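Local coordinates for protein transcriptional regulator, MarR family (Listeria monocytogenes str. 4b, PDB 2QWW) that probably binds DNA as a dimer of winged helix-turn-helix subunits and regulates transcription, as other MarR-family proteins do, at residues D31-A34 against A35-G38; L142-K145 against V146-L149. All blocks are in the same frame, centred on the assembly; numbering follows the deposited sequence.

Interaction 1. Residues D31-A34 against A35-G38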
ATOM      1  N   ASP A  31       5.427  -5.704   8.079  1.00 41.47           N
ATOM      2  CA  ASP A  31       6.695  -5.242   8.659  1.00 42.22           C
ATOM      3  C   ASP A  31       7.319  -6.291   9.561  1.00 41.52           C
ATOM      4  O   ASP A  31       8.530  -6.461   9.540  1.00 41.74           O
ATOM      5  CB  ASP A  31       6.516  -3.980   9.509  1.00 43.76           C
ATOM      6  CG  ASP A  31       6.117  -2.768   8.702  1.00 47.89           C
ATOM      7  OD1 ASP A  31       6.276  -2.774   7.465  1.00 58.86           O
ATOM      8  OD2 ASP A  31       5.641  -1.796   9.327  1.00 59.51           O
ATOM      9  N   GLN A  32       6.509  -6.948  10.393  1.00 40.74           N
ATOM     10  CA  GLN A  32       7.017  -8.022  11.247  1.00 40.86           C
ATOM     11  C   GLN A  32       7.565  -9.144  10.403  1.00 38.18           C
ATOM     12  O   GLN A  32       8.541  -9.773  10.763  1.00 39.74           O
ATOM     13  CB  GLN A  32       5.926  -8.692  12.076  1.00 40.47           C
ATOM     14  CG  GLN A  32       5.269  -7.903  13.153  1.00 45.48           C
ATOM     15  CD  GLN A  32       4.386  -8.802  14.022  1.00 46.19           C
ATOM     16  OE1 GLN A  32       4.826  -9.858  14.500  1.00 54.86           O
ATOM     17  NE2 GLN A  32       3.147  -8.376  14.248  1.00 54.29           N
ATOM     18  N   ASN A  33       6.864  -9.452   9.324  1.00 35.65           N
ATOM     19  CA  ASN A  33       7.264 -10.537   8.464  1.00 35.52           C
ATOM     20  C   ASN A  33       8.580 -10.192   7.772  1.00 36.22           C
ATOM     21  O   ASN A  33       9.482 -10.996   7.732  1.00 35.15           O
ATOM     22  CB  ASN A  33       6.170 -10.795   7.435  1.00 34.37           C
ATOM     23  CG  ASN A  33       6.363 -12.082   6.689  1.00 34.52           C
ATOM     24  OD1 ASN A  33       6.846 -13.061   7.240  1.00 37.97           O
ATOM     25  ND2 ASN A  33       5.960 -12.103   5.440  1.00 33.01           N
ATOM     26  N   ALA A  34       8.680  -8.979   7.240  1.00 38.18           N
ATOM     27  CA  ALA A  34       9.907  -8.538   6.574  1.00 38.54           C
ATOM     28  C   ALA A  34      11.100  -8.681   7.532  1.00 37.86           C
ATOM     29  O   ALA A  34      12.103  -9.274   7.168  1.00 38.59           O
ATOM     30  CB  ALA A  34       9.763  -7.102   6.061  1.00 37.75           C
ATOM     31  N   ALA A  35      10.947  -8.190   8.760  1.00 37.35           N
ATOM     32  CA  ALA A  35      11.962  -8.296   9.796  1.00 37.55           C
ATOM     33  C   ALA A  35      12.410  -9.731  10.024  1.00 37.44           C
ATOM     34  O   ALA A  35      13.591  -9.973  10.205  1.00 38.62           O
ATOM     35  CB  ALA A  35      11.450  -7.695  11.091  1.00 37.74           C
ATOM     36  N   SER A  36      11.467 -10.676   9.982  1.00 36.77           N
ATOM     37  CA  SER A  36      11.748 -12.109  10.153  1.00 34.91           C
ATOM     38  C   SER A  36      12.454 -12.725   8.956  1.00 34.38           C
ATOM     39  O   SER A  36      13.052 -13.818   9.065  1.00 31.69           O
ATOM     40  CB  SER A  36      10.438 -12.879  10.382  1.00 37.03           C
ATOM     41  OG  SER A  36       9.651 -12.930   9.198  1.00 38.47           O
ATOM     42  N   LEU A  37      12.350 -12.065   7.800  1.00 32.69           N
ATOM     43  CA  LEU A  37      13.025 -12.527   6.587  1.00 34.42           C
ATOM     44  C   LEU A  37      14.381 -11.844   6.397  1.00 33.54           C
ATOM     45  O   LEU A  37      15.109 -12.158   5.455  1.00 33.18           O
ATOM     46  CB  LEU A  37      12.138 -12.286   5.367  1.00 37.01           C
ATOM     47  CG  LEU A  37      10.784 -13.014   5.415  1.00 39.90           C
ATOM     48  CD1 LEU A  37       9.895 -12.563   4.293  1.00 39.33           C
ATOM     49  CD2 LEU A  37      10.972 -14.498   5.375  1.00 40.01           C
ATOM     50  N   GLY A  38      14.700 -10.911   7.293  1.00 33.13           N
ATOM     51  CA  GLY A  38      15.959 -10.163   7.273  1.00 34.25           C
ATOM     52  C   GLY A  38      15.992  -8.981   6.310  1.00 33.61           C
ATOM     53  O   GLY A  38      17.030  -8.371   6.139  1.00 32.73           O
TER

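Interaction 2. Residues L142-K145 against V146-L149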
ATOM      1  N   LEU A 142     -18.939 -12.221   0.274  1.00 30.64           N
ATOM      2  CA  LEU A 142     -19.280 -10.820   0.028  1.00 31.59           C
ATOM      3  C   LEU A 142     -18.052  -9.981  -0.423  1.00 31.72           C
ATOM      4  O   LEU A 142     -18.157  -9.194  -1.360  1.00 32.61           O
ATOM      5  CB  LEU A 142     -19.999 -10.226   1.253  1.00 30.16           C
ATOM      6  CG  LEU A 142     -21.353 -10.860   1.612  1.00 33.00           C
ATOM      7  CD1 LEU A 142     -21.925 -10.310   2.949  1.00 37.62           C
ATOM      8  CD2 LEU A 142     -22.348 -10.660   0.498  1.00 36.77           C
ATOM      9  N   ASN A 143     -16.902 -10.142   0.224  1.00 30.41           N
ATOM     10  CA  ASN A 143     -15.698  -9.425  -0.204  1.00 31.13           C
ATOM     11  C   ASN A 143     -15.296  -9.799  -1.650  1.00 32.00           C
ATOM     12  O   ASN A 143     -14.993  -8.915  -2.466  1.00 28.46           O
ATOM     13  CB  ASN A 143     -14.538  -9.635   0.784  1.00 30.46           C
ATOM     14  CG  ASN A 143     -14.639  -8.727   2.015  1.00 31.06           C
ATOM     15  OD1 ASN A 143     -14.851  -7.533   1.896  1.00 35.92           O
ATOM     16  ND2 ASN A 143     -14.465  -9.292   3.184  1.00 35.80           N
ATOM     17  N   LYS A 144     -15.366 -11.090  -1.957  1.00 32.04           N
ATOM     18  CA  LYS A 144     -15.097 -11.604  -3.299  1.00 35.60           C
ATOM     19  C   LYS A 144     -16.075 -10.976  -4.307  1.00 37.00           C
ATOM     20  O   LYS A 144     -15.690 -10.604  -5.416  1.00 37.67           O
ATOM     21  CB  LYS A 144     -15.227 -13.119  -3.298  1.00 34.69           C
ATOM     22  CG  LYS A 144     -14.779 -13.835  -4.575  1.00 47.56           C
ATOM     23  CD  LYS A 144     -13.265 -14.000  -4.633  1.00 55.68           C
ATOM     24  CE  LYS A 144     -12.764 -14.272  -6.052  1.00 56.20           C
ATOM     25  NZ  LYS A 144     -12.927 -13.065  -6.930  1.00 58.16           N
ATOM     26  N   LYS A 145     -17.335 -10.826  -3.909  1.00 37.22           N
ATOM     27  CA  LYS A 145     -18.324 -10.195  -4.765  1.00 38.15           C
ATOM     28  C   LYS A 145     -17.922  -8.756  -5.054  1.00 36.11           C
ATOM     29  O   LYS A 145     -17.974  -8.298  -6.200  1.00 33.55           O
ATOM     30  CB  LYS A 145     -19.703 -10.268  -4.114  1.00 38.58           C
ATOM     31  CG  LYS A 145     -20.846  -9.780  -4.965  1.00 43.53           C
ATOM     32  CD  LYS A 145     -22.187 -10.055  -4.284  1.00 44.07           C
ATOM     33  CE  LYS A 145     -22.659 -11.478  -4.488  1.00 53.13           C
ATOM     34  NZ  LYS A 145     -23.094 -11.712  -5.895  1.00 56.88           N
ATOM     35  N   VAL A 146     -17.485  -8.059  -4.016  1.00 34.96           N
ATOM     36  CA  VAL A 146     -17.080  -6.669  -4.144  1.00 36.07           C
ATOM     37  C   VAL A 146     -15.910  -6.516  -5.135  1.00 36.16           C
ATOM     38  O   VAL A 146     -15.929  -5.632  -5.986  1.00 35.37           O
ATOM     39  CB  VAL A 146     -16.747  -6.016  -2.764  1.00 36.58           C
ATOM     40  CG1 VAL A 146     -16.221  -4.586  -2.942  1.00 35.09           C
ATOM     41  CG2 VAL A 146     -17.982  -5.977  -1.867  1.00 36.41           C
ATOM     42  N   GLU A 147     -14.905  -7.364  -4.998  1.00 35.25           N
ATOM     43  CA  GLU A 147     -13.748  -7.376  -5.872  1.00 36.94           C
ATOM     44  C   GLU A 147     -14.172  -7.623  -7.312  1.00 37.33           C
ATOM     45  O   GLU A 147     -13.716  -6.932  -8.215  1.00 35.53           O
ATOM     46  CB  GLU A 147     -12.804  -8.495  -5.448  1.00 36.09           C
ATOM     47  CG  GLU A 147     -11.562  -8.642  -6.306  1.00 40.71           C
ATOM     48  CD  GLU A 147     -10.854  -9.972  -6.107  1.00 43.89           C
ATOM     49  OE1 GLU A 147     -11.229 -10.740  -5.189  1.00 49.36           O
ATOM     50  OE2 GLU A 147      -9.903 -10.251  -6.875  1.00 53.21           O
ATOM     51  N   THR A 148     -15.052  -8.607  -7.516  1.00 37.83           N
ATOM     52  CA  THR A 148     -15.510  -8.965  -8.856  1.00 38.43           C
ATOM     53  C   THR A 148     -16.250  -7.814  -9.507  1.00 38.13           C
ATOM     54  O   THR A 148     -16.014  -7.512 -10.676  1.00 38.72           O
ATOM     55  CB  THR A 148     -16.346 -10.271  -8.865  1.00 38.54           C
ATOM     56  OG1 THR A 148     -17.383 -10.189  -7.897  1.00 50.92           O
ATOM     57  CG2 THR A 148     -15.495 -11.452  -8.493  1.00 36.76           C
ATOM     58  N   LEU A 149     -17.106  -7.144  -8.752  1.00 37.59           N
ATOM     59  CA  LEU A 149     -17.849  -6.004  -9.271  1.00 37.71           C
ATOM     60  C   LEU A 149     -16.969  -4.786  -9.541  1.00 39.66           C
ATOM     61  O   LEU A 149     -17.267  -4.002 -10.437  1.00 41.44           O
ATOM     62  CB  LEU A 149     -18.977  -5.626  -8.312  1.00 36.17           C
ATOM     63  CG  LEU A 149     -20.087  -6.665  -8.195  1.00 37.52           C
ATOM     64  CD1 LEU A 149     -21.050  -6.288  -7.069  1.00 37.75           C
ATOM     65  CD2 LEU A 149     -20.824  -6.822  -9.551  1.00 39.50           C
TER

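Interaction 1. Residues D31-A34 against A35-G38
Ala35 N points straight back at Asp31 O, a backbone hydrogen bond of 3.1 Å with an N-H...O angle of 169°, and this regular i to i+4 bonding is what the following residues gradually give up. Ser36 N still reaches Gln32 O at 3.2 Å, though less straight. At Leu37 the pattern changes. Its N-H divides between two carbonyls: the bond from Leu37 N to Ala34 O, 2.9 Å, is an i to i+3 link that tightens the last turn, its donor standing above the carbonyl plane, whereas the one to Asn33 O is weak. Gly38 N adds a weak bond to Ala35 O.

A second kind of interaction sets side chains against the same backbone. With chi1 at 70°, the Ser36 hydroxyl is tucked between its own N and carbonyl carbon and turned back along the helix to Asn33 O; the modelled separation of 2.4 Å between OG and that oxygen is very short, and its exact value is doubtful. Asn33 OD1 lies 3.4 Å from Ser36 OG, while the amide nitrogen of Asn33 donates to Arg113 O of helix 105-115.

Leucine packing completes the turn. The Leu37 side chain folds back over the preceding turn, CG lying 3.3 Å from Asn33 O, and CD1 approaches Asn33 ND2 at 4.1 Å as the two side chains cross obliquely. Apolar contacts lie beyond: Leu37 packs on Leu110 of helix 105-115, and Ala34 on Ile41 and Leu44 of helix 41-52.

Gly38, with phi at 81°, is the first residue to leave helical geometry. Positive phi, favourable for glycine, together with bonds returning into the last turn, makes this a Schellman motif, here finishing the long first helix of a MarR-type fold before the chain turns into helix 41-52.

Interaction 2. Residues L142-K145 against V146-L149
Leu142 O accepts from Val146 N at 3.0 Å, and the same i to i+4 step is repeated three times without a break: Asn143 O from Glu147 N, Lys144 O from Thr148 N, and Lys145 O from Leu149 N at 2.9 Å. All four N-H...O angles are 155° or more, so the two segments form uninterrupted alpha-helix.

Lys145 O carries a second bond. Thr148 OG1 comes in from the side at 2.6 Å, making a C=O...O angle of 109°, whereas Leu149 N approaches far closer to the line of the carbonyl. A chi1 of 52° swings the hydroxyl back to the preceding turn, and the hydroxyl is thereby tied to the backbone.

The setting is the dimer interface, to which the terminal helices of MarR-family proteins contribute. Asn143 OD1 accepts a hydrogen bond from Tyr19 OH of its own chain, and ND2 donates to Asn143 OD1 of the second subunit, while Val146 packs on Leu139 of that subunit.

Lys144 and Glu147 form a long, weak salt bridge, with Lys144 NZ 3.4 Å from Glu147 OE1. The lysine reaches it by bending at chi2 and chi4, whereas the glutamate stays extended; the amine therefore comes across the glutamate's end, with Thr148 CG2 also 3.4 Å from NZ. Glu147 OE2 has other partners, Lys151 NZ of its own chain and Ser21 OG of the second subunit, so two lysines probably help to keep the carboxylate ionised.

On another flank, Lys145 and Leu149 run alongside each other in the same direction, Lys145 CG touching Leu149 CD1 at 4.1 Å. Val146 CG2 rests 3.3 Å from Leu142 O, one turn earlier.

In the fold
Interaction 1 precedes interaction 2 along the chain, and their centres, about 30 Å apart, lie on opposite sides of the chain's centre; the nearest atoms are still about 20 Å from each other. They sit on the first and last helices, 8-37 and 133-150. Helix 8-37 nevertheless relates both: its end carries interaction 1, beside helix 41-52 of the putative DNA-binding region, while its earlier part supplies Tyr19, a partner of Asn143, and the same helix of the second subunit supplies Ser21, a partner of Glu147. A single long helix thus spans the distance between dimer interface and winged-helix region, consistent with a layout in which dimerisation sets the spacing of the two DNA-binding lobes.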